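Local coordinates for protein tRNA(His) guanylyltransferase (Saccharomyces cerevisiae, PDB 5XOX) that adds a single guanosine to the 5' end of tRNA(His), at position -1, by 3'-5' nucleotide addition, using ATP, GTP and magnesium, at residues C22-R27 against S132-Y137; L51-A56 against A111-F116; L63-D68 against T88-R93; T142-L147 against I227-E232. All coordinates share one frame; numbering follows the deposited sequence.

Contact 1: residues C22-R27 against S132-Y137; sequences CYIVVR and SRCVAY
Strands 23-30 and 130-137 pair antiparallel in the sheet of the catalytic domain, with Y23 facing Y137, V25 facing V135 and R27 facing R133 as hydrogen-bonded pairs. Each of these pairs exchanges two backbone bonds. Y23 and Y137 bond both ways, N to O at 2.8 Å each, whereas R133 N to R27 O, at the far end, is weak. Between them come the non-hydrogen-bonded pairs I24-A136 and V26-C134.

The two faces differ in character. On one, V26 sets CG2 3.8 Å from C134 SG and CG1 3.5 Å from S132 OG, whose hydroxyl is bonded to A98 O; F101 and L97 of helix 94-116 cover this layer. On the other, V25 CG2 meets the edge of the Y137 ring, 3.5 Å from CE2. With V25 CG1 anti to the backbone N (chi1 -177°), CG2 falls beside that N, on the side where the ring lies.

Farther along that face, R27 and R133 run side by side, R27 NH1 being 3.7 Å from R133 CD. E13 of the second subunit bridges both guanidinium groups with its two carboxylate oxygens, which would partly offset their charges; R133 also salt-bridges a bound phosphate, and R27 NE is bonded to Y146 OH. Such an antiparallel pair, backed by helices, is typical of the palm-like fold that this family shares with conventional polymerases.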
# COMPACT_ATOMS: atom_id res chain seq x y z
N CYS A 22 6.50 1.36 -15.44
CA CYS A 22 5.07 1.39 -15.74
C CYS A 22 4.68 2.78 -16.22
O CYS A 22 5.10 3.77 -15.64
CB CYS A 22 4.21 1.03 -14.51
SG CYS A 22 4.40 -0.65 -13.85
N TYR A 23 3.86 2.86 -17.27
CA TYR A 23 3.30 4.13 -17.66
C TYR A 23 2.40 4.61 -16.55
O TYR A 23 1.75 3.81 -15.87
CB TYR A 23 2.53 4.05 -18.97
CG TYR A 23 3.37 3.61 -20.15
CD1 TYR A 23 4.19 4.52 -20.83
CD2 TYR A 23 3.42 2.26 -20.54
CE1 TYR A 23 4.97 4.13 -21.90
CE2 TYR A 23 4.19 1.86 -21.61
CZ TYR A 23 4.97 2.80 -22.28
OH TYR A 23 5.76 2.40 -23.34
N ILE A 24 2.38 5.91 -16.33
CA ILE A 24 1.52 6.41 -15.28
C ILE A 24 0.41 7.21 -15.90
O ILE A 24 0.58 7.84 -16.93
CB ILE A 24 2.28 7.22 -14.29
CG1 ILE A 24 3.52 6.44 -13.86
CG2 ILE A 24 1.43 7.46 -13.09
CD1 ILE A 24 4.39 7.14 -12.77
N VAL A 25 -0.77 7.14 -15.29
CA VAL A 25 -1.83 8.04 -15.68
C VAL A 25 -2.21 8.88 -14.49
O VAL A 25 -2.38 8.36 -13.38
CB VAL A 25 -3.06 7.31 -16.17
CG1 VAL A 25 -4.06 8.33 -16.60
CG2 VAL A 25 -2.73 6.37 -17.31
N VAL A 26 -2.32 10.17 -14.72
CA VAL A 26 -2.91 11.02 -13.71
C VAL A 26 -4.22 11.54 -14.25
O VAL A 26 -4.23 12.33 -15.19
CB VAL A 26 -2.01 12.18 -13.31
CG1 VAL A 26 -2.74 13.03 -12.30
CG2 VAL A 26 -0.69 11.65 -12.71
N ARG A 27 -5.31 11.07 -13.64
CA ARG A 27 -6.65 11.48 -14.07
C ARG A 27 -7.25 12.51 -13.11
O ARG A 27 -7.11 12.40 -11.88
CB ARG A 27 -7.59 10.28 -14.20
CG ARG A 27 -8.73 10.55 -15.18
CD ARG A 27 -9.84 9.53 -15.10
NE ARG A 27 -9.35 8.16 -15.15
CZ ARG A 27 -9.56 7.24 -14.21
NH1 ARG A 27 -10.29 7.54 -13.14
NH2 ARG A 27 -9.07 6.00 -14.36
N SER A 132 -8.04 14.04 -7.98
CA SER A 132 -6.95 13.53 -8.80
C SER A 132 -6.53 12.09 -8.39
O SER A 132 -6.76 11.65 -7.26
CB SER A 132 -5.79 14.48 -8.72
OG SER A 132 -4.75 14.00 -9.54
N ARG A 133 -5.97 11.34 -9.34
CA ARG A 133 -5.69 9.90 -9.16
C ARG A 133 -4.50 9.46 -9.93
O ARG A 133 -4.23 9.98 -11.03
CB ARG A 133 -6.85 9.03 -9.64
CG ARG A 133 -8.15 9.30 -8.94
CD ARG A 133 -9.30 9.00 -9.85
NE ARG A 133 -10.39 8.44 -9.08
CZ ARG A 133 -10.49 7.15 -8.78
NH1 ARG A 133 -9.58 6.29 -9.19
NH2 ARG A 133 -11.52 6.72 -8.07
N CYS A 134 -3.82 8.45 -9.41
CA CYS A 134 -2.73 7.77 -10.15
C CYS A 134 -2.97 6.30 -10.52
O CYS A 134 -3.45 5.51 -9.70
CB CYS A 134 -1.45 7.84 -9.34
SG CYS A 134 -0.59 9.35 -9.63
N VAL A 135 -2.63 5.92 -11.75
CA VAL A 135 -2.77 4.51 -12.12
C VAL A 135 -1.57 3.99 -12.87
O VAL A 135 -1.06 4.66 -13.77
CB VAL A 135 -4.03 4.24 -12.96
CG1 VAL A 135 -4.19 2.74 -13.11
CG2 VAL A 135 -5.29 4.84 -12.28
N ALA A 136 -1.13 2.79 -12.51
CA ALA A 136 0.06 2.23 -13.17
C ALA A 136 -0.30 1.25 -14.29
O ALA A 136 -1.09 0.31 -14.09
CB ALA A 136 0.94 1.56 -12.17
N TYR A 137 0.27 1.46 -15.46
CA TYR A 137 0.07 0.54 -16.55
C TYR A 137 1.37 -0.12 -17.02
O TYR A 137 2.27 0.54 -17.51
CB TYR A 137 -0.65 1.25 -17.68
CG TYR A 137 -2.05 1.56 -17.27
CD1 TYR A 137 -2.98 0.55 -17.29
CD2 TYR A 137 -2.45 2.84 -16.88
CE1 TYR A 137 -4.30 0.78 -16.91
CE2 TYR A 137 -3.78 3.09 -16.51
CZ TYR A 137 -4.69 2.05 -16.53
OH TYR A 137 -6.02 2.22 -16.19

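Contact 2: residues L51-A56 against A111-F116; sequences LKLMNA and ALWAKF
F116, the last residue of helix 94-116, lies flat against the backbone of L53 where this helix packs on helix 48-64. It is a helix-helix contact in the catalytic domain, the local axes 9.8 Å apart and at 140° to each other.

The tight part is the F116 ring. L53 CA sits over its centre in a CH-pi contact, 3.4 Å from the centroid and 6° from the ring normal. L53 CB presses on the same ring, 3.5 Å from CG, and A56 CB comes to 3.8 Å from CZ. F116 CG, anti to the carbonyl carbon (chi1 -70°), swings the ring across to the other helix. Replacing F116 with an alanine would probably open a gap over L53 CA and leave A56 without its aromatic neighbour.

The solvent side is looser. Of K52, CB meets the ring 3.6 Å from CE1 and the backbone carbonyl lies obliquely by it, while the amine leads away. L112 CD1 reaches A56 CB, and I124 of the second subunit packs on L112. L51 touches the bound GTP. Deeper in, L53 branches: CD1 lies off the F116 rim near F116 CD2, on the same side as L53 CA, and L53 CD2 stops 3.7 Å from W113 CE3.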
# COMPACT_ATOMS: atom_id res chain seq x y z
N LEU A 51 -15.02 23.51 -22.21
CA LEU A 51 -14.12 22.53 -22.79
C LEU A 51 -12.76 23.14 -23.16
O LEU A 51 -11.71 22.56 -22.92
CB LEU A 51 -14.75 21.88 -24.01
CG LEU A 51 -15.62 20.62 -23.86
CD1 LEU A 51 -14.70 19.41 -23.68
CD2 LEU A 51 -16.65 20.70 -22.74
N LYS A 52 -12.77 24.34 -23.74
CA LYS A 52 -11.52 24.97 -24.18
C LYS A 52 -10.74 25.54 -22.98
O LYS A 52 -9.52 25.75 -23.06
CB LYS A 52 -11.80 26.07 -25.20
CG LYS A 52 -11.68 25.66 -26.66
CD LYS A 52 -11.97 26.86 -27.56
CE LYS A 52 -13.33 27.49 -27.30
NZ LYS A 52 -13.57 28.71 -28.15
N LEU A 53 -11.44 25.83 -21.89
CA LEU A 53 -10.80 26.23 -20.65
C LEU A 53 -10.03 25.04 -20.15
O LEU A 53 -8.80 25.10 -19.94
CB LEU A 53 -11.84 26.72 -19.63
CG LEU A 53 -11.55 26.68 -18.13
CD1 LEU A 53 -10.39 27.53 -17.89
CD2 LEU A 53 -12.73 27.27 -17.37
N MET A 54 -10.75 23.94 -19.99
CA MET A 54 -10.15 22.68 -19.60
C MET A 54 -8.95 22.40 -20.45
O MET A 54 -7.88 22.01 -19.97
CB MET A 54 -11.18 21.58 -19.70
CG MET A 54 -12.21 21.68 -18.60
SD MET A 54 -11.68 20.80 -17.10
CE MET A 54 -11.37 19.16 -17.78
N ASN A 55 -9.10 22.65 -21.73
CA ASN A 55 -8.02 22.36 -22.63
C ASN A 55 -6.81 23.26 -22.35
O ASN A 55 -5.69 22.75 -22.26
CB ASN A 55 -8.51 22.47 -24.06
CG ASN A 55 -9.26 21.23 -24.50
OD1 ASN A 55 -9.57 20.35 -23.69
ND2 ASN A 55 -9.63 21.19 -25.77
N ALA A 56 -7.01 24.56 -22.17
CA ALA A 56 -5.85 25.46 -22.00
C ALA A 56 -5.06 25.09 -20.76
O ALA A 56 -3.81 25.19 -20.74
CB ALA A 56 -6.29 26.94 -21.92
N ALA A 111 -7.77 30.55 -12.54
CA ALA A 111 -7.07 31.68 -13.15
C ALA A 111 -7.66 32.10 -14.50
O ALA A 111 -8.03 33.28 -14.68
CB ALA A 111 -5.60 31.35 -13.32
N LEU A 112 -7.73 31.14 -15.43
CA LEU A 112 -8.10 31.41 -16.82
C LEU A 112 -9.61 31.44 -17.04
O LEU A 112 -10.10 31.67 -18.17
CB LEU A 112 -7.47 30.38 -17.75
CG LEU A 112 -5.95 30.20 -17.80
CD1 LEU A 112 -5.69 28.84 -18.34
CD2 LEU A 112 -5.25 31.21 -18.65
N TRP A 113 -10.35 31.23 -15.95
CA TRP A 113 -11.79 31.45 -15.98
C TRP A 113 -12.22 32.83 -16.46
O TRP A 113 -13.22 32.95 -17.18
CB TRP A 113 -12.38 31.25 -14.62
CG TRP A 113 -13.85 31.36 -14.66
CD1 TRP A 113 -14.59 32.51 -14.71
CD2 TRP A 113 -14.79 30.28 -14.67
NE1 TRP A 113 -15.92 32.22 -14.72
CE2 TRP A 113 -16.08 30.85 -14.70
CE3 TRP A 113 -14.68 28.89 -14.65
CZ2 TRP A 113 -17.23 30.08 -14.71
CZ3 TRP A 113 -15.82 28.13 -14.65
CH2 TRP A 113 -17.08 28.72 -14.68
N ALA A 114 -11.50 33.86 -16.02
CA ALA A 114 -11.69 35.22 -16.52
C ALA A 114 -11.76 35.23 -18.05
O ALA A 114 -12.69 35.80 -18.64
CB ALA A 114 -10.54 36.13 -16.01
N LYS A 115 -10.79 34.57 -18.69
CA LYS A 115 -10.68 34.60 -20.15
C LYS A 115 -11.84 33.86 -20.74
O LYS A 115 -12.55 34.39 -21.60
CB LYS A 115 -9.36 34.01 -20.67
CG LYS A 115 -9.21 34.06 -22.23
CD LYS A 115 -7.75 34.36 -22.69
CE LYS A 115 -7.40 35.86 -22.44
NZ LYS A 115 -6.04 36.36 -22.86
N PHE A 116 -12.08 32.65 -20.28
CA PHE A 116 -13.12 31.87 -20.92
C PHE A 116 -14.57 32.28 -20.61
O PHE A 116 -15.47 32.07 -21.43
CB PHE A 116 -12.88 30.41 -20.58
CG PHE A 116 -11.68 29.86 -21.26
CD1 PHE A 116 -11.77 29.36 -22.54
CD2 PHE A 116 -10.44 29.91 -20.65
CE1 PHE A 116 -10.66 28.85 -23.19
CE2 PHE A 116 -9.32 29.41 -21.29
CZ PHE A 116 -9.44 28.88 -22.57

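Contact 3: residues L63-D68 against T88-R93; sequences LKYKND and TLFNRR. With PO4 (phosphate ion), chain J.
L89 and F90 meet Y65 from a loop with an unusual backbone: F90, N91 and R92 follow one another with positive phi, in the left-handed helical region. The turn is tied by R92 N to L89 O at 2.9 Å, with weaker bonds one residue before and after.

L89 CD2 and K64 CG lie over opposite faces of the Y65 ring, L89 CD2 4.0 Å from Y65 CD1 and K64 CG offset toward the rim; the ring also meets that of F101. L89 has CG anti to its backbone N (chi1 -176°), extending the branch toward the tyrosine. Its CG also sits under the centre of the F90 ring, 3.5 Å from that plane, and F90 in turn brings CZ to 4.1 Å from Y65 CE1, the two side chains crossing at about a right angle.

Nearby, D68 CG approaches L89 CB at 4.2 Å. D68 OD1 is hydrogen-bonded to T87 OG1, which also accepts a hydrogen bond from L89 N, so one threonine hydroxyl links both segments. The arrangement is a surface junction of the catalytic domain, joining the end of helix 48-64 to the connection between strand 78-83 and helix 94-116.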
# COMPACT_ATOMS: atom_id res chain seq x y z
N LEU A 63 2.81 21.44 -20.86
CA LEU A 63 3.83 22.44 -21.06
C LEU A 63 4.82 22.39 -19.89
O LEU A 63 6.02 22.25 -20.11
CB LEU A 63 3.17 23.83 -21.19
CG LEU A 63 3.93 25.13 -20.89
CD1 LEU A 63 4.14 25.50 -19.37
CD2 LEU A 63 5.25 25.15 -21.69
N LYS A 64 4.28 22.46 -18.67
CA LYS A 64 5.05 22.50 -17.43
C LYS A 64 6.00 21.31 -17.30
O LYS A 64 7.21 21.50 -17.15
CB LYS A 64 4.12 22.55 -16.22
CG LYS A 64 4.85 22.61 -14.90
CD LYS A 64 5.55 23.95 -14.69
CE LYS A 64 6.29 24.00 -13.36
NZ LYS A 64 6.77 25.37 -13.07
N TYR A 65 5.47 20.10 -17.35
CA TYR A 65 6.33 18.93 -17.53
C TYR A 65 6.27 18.45 -18.95
O TYR A 65 5.46 17.58 -19.29
CB TYR A 65 5.87 17.80 -16.62
CG TYR A 65 5.19 18.30 -15.37
CD1 TYR A 65 5.94 18.86 -14.34
CD2 TYR A 65 3.81 18.38 -15.29
CE1 TYR A 65 5.34 19.36 -13.21
CE2 TYR A 65 3.19 18.91 -14.18
CZ TYR A 65 3.96 19.39 -13.14
OH TYR A 65 3.34 19.91 -12.02
N LYS A 66 7.21 18.93 -19.76
CA LYS A 66 7.25 18.63 -21.18
C LYS A 66 8.02 17.34 -21.34
O LYS A 66 7.87 16.63 -22.33
CB LYS A 66 7.88 19.81 -21.94
CG LYS A 66 8.15 19.68 -23.45
CD LYS A 66 9.10 20.85 -23.86
CE LYS A 66 9.25 21.11 -25.38
NZ LYS A 66 10.12 22.31 -25.66
N ASN A 67 8.81 17.00 -20.32
CA ASN A 67 9.75 15.90 -20.41
C ASN A 67 9.09 14.55 -20.19
O ASN A 67 9.44 13.58 -20.85
CB ASN A 67 10.90 16.05 -19.40
CG ASN A 67 11.75 17.26 -19.67
OD1 ASN A 67 12.03 17.59 -20.82
ND2 ASN A 67 12.23 17.90 -18.60
N ASP A 68 8.19 14.48 -19.22
CA ASP A 68 7.70 13.18 -18.77
C ASP A 68 6.31 12.77 -19.34
O ASP A 68 5.85 11.63 -19.09
CB ASP A 68 7.71 13.18 -17.24
CG ASP A 68 9.08 13.63 -16.67
OD1 ASP A 68 9.99 12.78 -16.54
OD2 ASP A 68 9.25 14.83 -16.36
N THR A 88 10.98 9.73 -13.71
CA THR A 88 11.44 9.91 -12.33
C THR A 88 10.76 11.04 -11.59
O THR A 88 11.16 11.39 -10.48
CB THR A 88 12.94 10.18 -12.26
OG1 THR A 88 13.19 11.53 -12.70
CG2 THR A 88 13.69 9.20 -13.13
N LEU A 89 9.78 11.67 -12.23
CA LEU A 89 9.14 12.85 -11.65
C LEU A 89 8.57 12.69 -10.22
O LEU A 89 7.73 11.83 -9.95
CB LEU A 89 8.03 13.32 -12.58
CG LEU A 89 7.36 14.60 -12.12
CD1 LEU A 89 8.41 15.65 -11.85
CD2 LEU A 89 6.43 15.07 -13.22
N PHE A 90 9.02 13.56 -9.32
CA PHE A 90 8.64 13.49 -7.90
C PHE A 90 9.05 12.14 -7.35
O PHE A 90 8.41 11.60 -6.44
CB PHE A 90 7.14 13.70 -7.70
CG PHE A 90 6.59 14.91 -8.40
CD1 PHE A 90 7.26 16.12 -8.38
CD2 PHE A 90 5.40 14.83 -9.10
CE1 PHE A 90 6.76 17.23 -9.04
CE2 PHE A 90 4.89 15.95 -9.76
CZ PHE A 90 5.57 17.13 -9.74
N ASN A 91 10.12 11.62 -7.93
CA ASN A 91 10.60 10.29 -7.61
C ASN A 91 9.46 9.28 -7.63
O ASN A 91 9.39 8.41 -6.75
CB ASN A 91 11.31 10.30 -6.26
CG ASN A 91 12.15 9.05 -6.03
OD1 ASN A 91 12.32 8.22 -6.93
ND2 ASN A 91 12.68 8.92 -4.82
N ARG A 92 8.56 9.41 -8.61
CA ARG A 92 7.51 8.42 -8.80
C ARG A 92 6.52 8.34 -7.64
O ARG A 92 5.93 7.31 -7.40
CB ARG A 92 8.16 7.05 -8.99
CG ARG A 92 8.77 6.83 -10.33
CD ARG A 92 8.10 5.62 -10.96
NE ARG A 92 8.32 5.58 -12.40
CZ ARG A 92 7.76 4.71 -13.23
NH1 ARG A 92 6.91 3.80 -12.77
NH2 ARG A 92 8.03 4.77 -14.52
N ARG A 93 6.33 9.43 -6.90
CA ARG A 93 5.55 9.34 -5.67
C ARG A 93 4.05 9.55 -5.93
O ARG A 93 3.67 10.50 -6.63
CB ARG A 93 6.04 10.35 -4.61
CG ARG A 93 6.19 9.64 -3.27
CD ARG A 93 6.24 10.55 -2.09
NE ARG A 93 7.58 10.85 -1.62
CZ ARG A 93 7.81 11.39 -0.43
NH1 ARG A 93 6.78 11.64 0.37
NH2 ARG A 93 9.06 11.66 -0.04
P PO4 J . 8.98 14.56 1.01
O1 PO4 J . 8.48 13.80 2.24
O2 PO4 J . 7.89 14.74 -0.04
O3 PO4 J . 10.12 13.76 0.41
O4 PO4 J . 9.42 15.95 1.42

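Contact 4: residues T142-L147 against I227-E232; sequences TIKDYL and IAQIDE
The carboxamide of Q229 is the flat group that meets helix 140-171, and it does so with its NE2 end. K144 CG lies obliquely off one side of the amide plane, 3.9 Å from NE2, and I143 CG2 lies off the other side, 4.3 Å from the same nitrogen. The amide is thus flanked at its nitrogen by aliphatic carbons. The bend of Q229 at its second torsion (-92°) turns the amide toward the helix.

K144 carries the rest of the contact. Its chain is extended beyond CG and crosses to the C-terminal segment, so that its methylenes act as an apolar arm. CE is 3.8 Å from I227 CD1 and equally far from I230 CD1. NZ lies still closer to these methyls, but I230 is poorly ordered and the exact spacing there is doubtful. I227 and K144 cross at about a right angle, the isoleucine meeting the lysine near its tip. An alanine in place of K144 would remove this arm; the I227 and I230 methyls would probably lose their neighbour, and one side of the Q229 amide would be left uncovered by the lysine chain.

The contact is shallow and lies toward the surface. L147 packs on L71 and F73 of strand 69-74, and Q229 rests on I70 and L71 of the same strand. The I143 side chain also touches Y23 and V25 of strand 23-30 and I82 of strand 78-83. The short C-terminal helix 229-232 therefore lies beside helix 140-171, with both against the same sheet.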
# COMPACT_ATOMS: atom_id res chain seq x y z
N THR A 142 -1.84 -1.77 -22.63
CA THR A 142 -2.80 -1.30 -21.66
C THR A 142 -2.94 0.22 -21.63
O THR A 142 -4.01 0.76 -21.31
CB THR A 142 -2.40 -1.80 -20.28
OG1 THR A 142 -1.02 -1.48 -20.06
CG2 THR A 142 -2.52 -3.30 -20.27
N ILE A 143 -1.85 0.93 -21.92
CA ILE A 143 -1.92 2.37 -21.88
C ILE A 143 -2.75 2.80 -23.11
O ILE A 143 -3.59 3.73 -23.05
CB ILE A 143 -0.52 3.00 -21.83
CG1 ILE A 143 -0.61 4.43 -21.30
CG2 ILE A 143 0.12 3.06 -23.19
CD1 ILE A 143 -0.88 4.46 -19.83
N LYS A 144 -2.56 2.07 -24.20
CA LYS A 144 -3.26 2.33 -25.44
C LYS A 144 -4.71 2.08 -25.22
O LYS A 144 -5.54 2.91 -25.57
CB LYS A 144 -2.74 1.48 -26.60
CG LYS A 144 -1.40 1.97 -27.17
CD LYS A 144 -0.89 1.03 -28.25
CE LYS A 144 0.29 1.63 -29.01
NZ LYS A 144 0.84 0.72 -30.09
N ASP A 145 -5.00 0.96 -24.59
CA ASP A 145 -6.37 0.56 -24.32
C ASP A 145 -7.04 1.52 -23.36
O ASP A 145 -8.24 1.71 -23.42
CB ASP A 145 -6.39 -0.88 -23.79
CG ASP A 145 -6.13 -1.90 -24.90
OD1 ASP A 145 -5.50 -1.50 -25.91
OD2 ASP A 145 -6.56 -3.07 -24.79
N TYR A 146 -6.24 2.13 -22.47
CA TYR A 146 -6.74 3.08 -21.49
C TYR A 146 -7.31 4.22 -22.26
O TYR A 146 -8.45 4.65 -22.05
CB TYR A 146 -5.66 3.62 -20.56
CG TYR A 146 -6.16 4.84 -19.78
CD1 TYR A 146 -6.87 4.68 -18.59
CD2 TYR A 146 -5.90 6.15 -20.21
CE1 TYR A 146 -7.34 5.78 -17.84
CE2 TYR A 146 -6.36 7.26 -19.47
CZ TYR A 146 -7.08 7.06 -18.29
OH TYR A 146 -7.56 8.11 -17.55
N LEU A 147 -6.44 4.73 -23.12
CA LEU A 147 -6.77 5.88 -23.91
C LEU A 147 -8.00 5.57 -24.76
O LEU A 147 -8.96 6.35 -24.83
CB LEU A 147 -5.58 6.26 -24.78
CG LEU A 147 -5.56 7.64 -25.44
CD1 LEU A 147 -5.47 8.82 -24.48
CD2 LEU A 147 -4.41 7.68 -26.43
N ILE A 227 -3.14 5.16 -33.75
CA ILE A 227 -2.14 5.39 -32.74
C ILE A 227 -0.80 5.70 -33.44
O ILE A 227 -0.01 4.82 -33.78
CB ILE A 227 -2.02 4.18 -31.89
CG1 ILE A 227 -2.05 3.01 -32.88
CG2 ILE A 227 -3.22 4.14 -30.92
CD1 ILE A 227 -1.27 1.77 -32.52
N ALA A 228 -0.55 6.99 -33.58
CA ALA A 228 0.72 7.48 -34.08
C ALA A 228 1.48 7.89 -32.84
O ALA A 228 2.64 8.28 -32.91
CB ALA A 228 0.52 8.64 -35.05
N GLN A 229 0.80 7.80 -31.70
CA GLN A 229 1.48 7.80 -30.42
C GLN A 229 2.51 6.68 -30.35
O GLN A 229 3.53 6.82 -29.68
CB GLN A 229 0.47 7.72 -29.27
CG GLN A 229 1.08 7.52 -27.85
CD GLN A 229 1.21 6.06 -27.39
OE1 GLN A 229 2.28 5.49 -27.44
NE2 GLN A 229 0.16 5.54 -26.75
N ILE A 230 2.26 5.58 -31.07
CA ILE A 230 3.22 4.48 -31.20
C ILE A 230 4.61 4.99 -31.63
O ILE A 230 5.62 4.57 -31.08
CB ILE A 230 2.71 3.38 -32.19
CG1 ILE A 230 3.61 2.14 -32.19
CG2 ILE A 230 2.68 3.87 -33.62
CD1 ILE A 230 3.62 1.35 -30.92
N ASP A 231 4.65 5.88 -32.61
CA ASP A 231 5.91 6.34 -33.17
C ASP A 231 6.56 7.46 -32.34
O ASP A 231 7.78 7.49 -32.21
CB ASP A 231 5.73 6.79 -34.63
CG ASP A 231 5.86 5.63 -35.63
OD1 ASP A 231 5.93 4.46 -35.20
OD2 ASP A 231 5.91 5.90 -36.85
N GLU A 232 5.77 8.36 -31.77
CA GLU A 232 6.33 9.51 -31.05
C GLU A 232 7.20 9.10 -29.84
O GLU A 232 8.16 9.81 -29.48
CB GLU A 232 5.21 10.46 -30.58
CG GLU A 232 5.74 11.68 -29.81
CD GLU A 232 4.69 12.74 -29.56
OE1 GLU A 232 3.53 12.36 -29.27
OE2 GLU A 232 5.04 13.94 -29.66

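In the fold
Contacts 2 and 3 are nested within the chain loop that contact 1 closes, whereas contact 4 follows it in series. Contact 1 touches both contact 3 and contact 4, whose centres are about 12 Å and about 14 Å from its own: C22 O lies 3.3 Å from R92 NH2, and Y23 CB 3.5 Å from I143 CD1. The R27 side chain is about 7 Å from a bound magnesium ion. Contact 2, its centre about 24 Å from that of contact 1, reaches the GTP pocket through L51. Contacts 2 and 3 use different parts of helix 48-64, and all four contacts touch the second subunit.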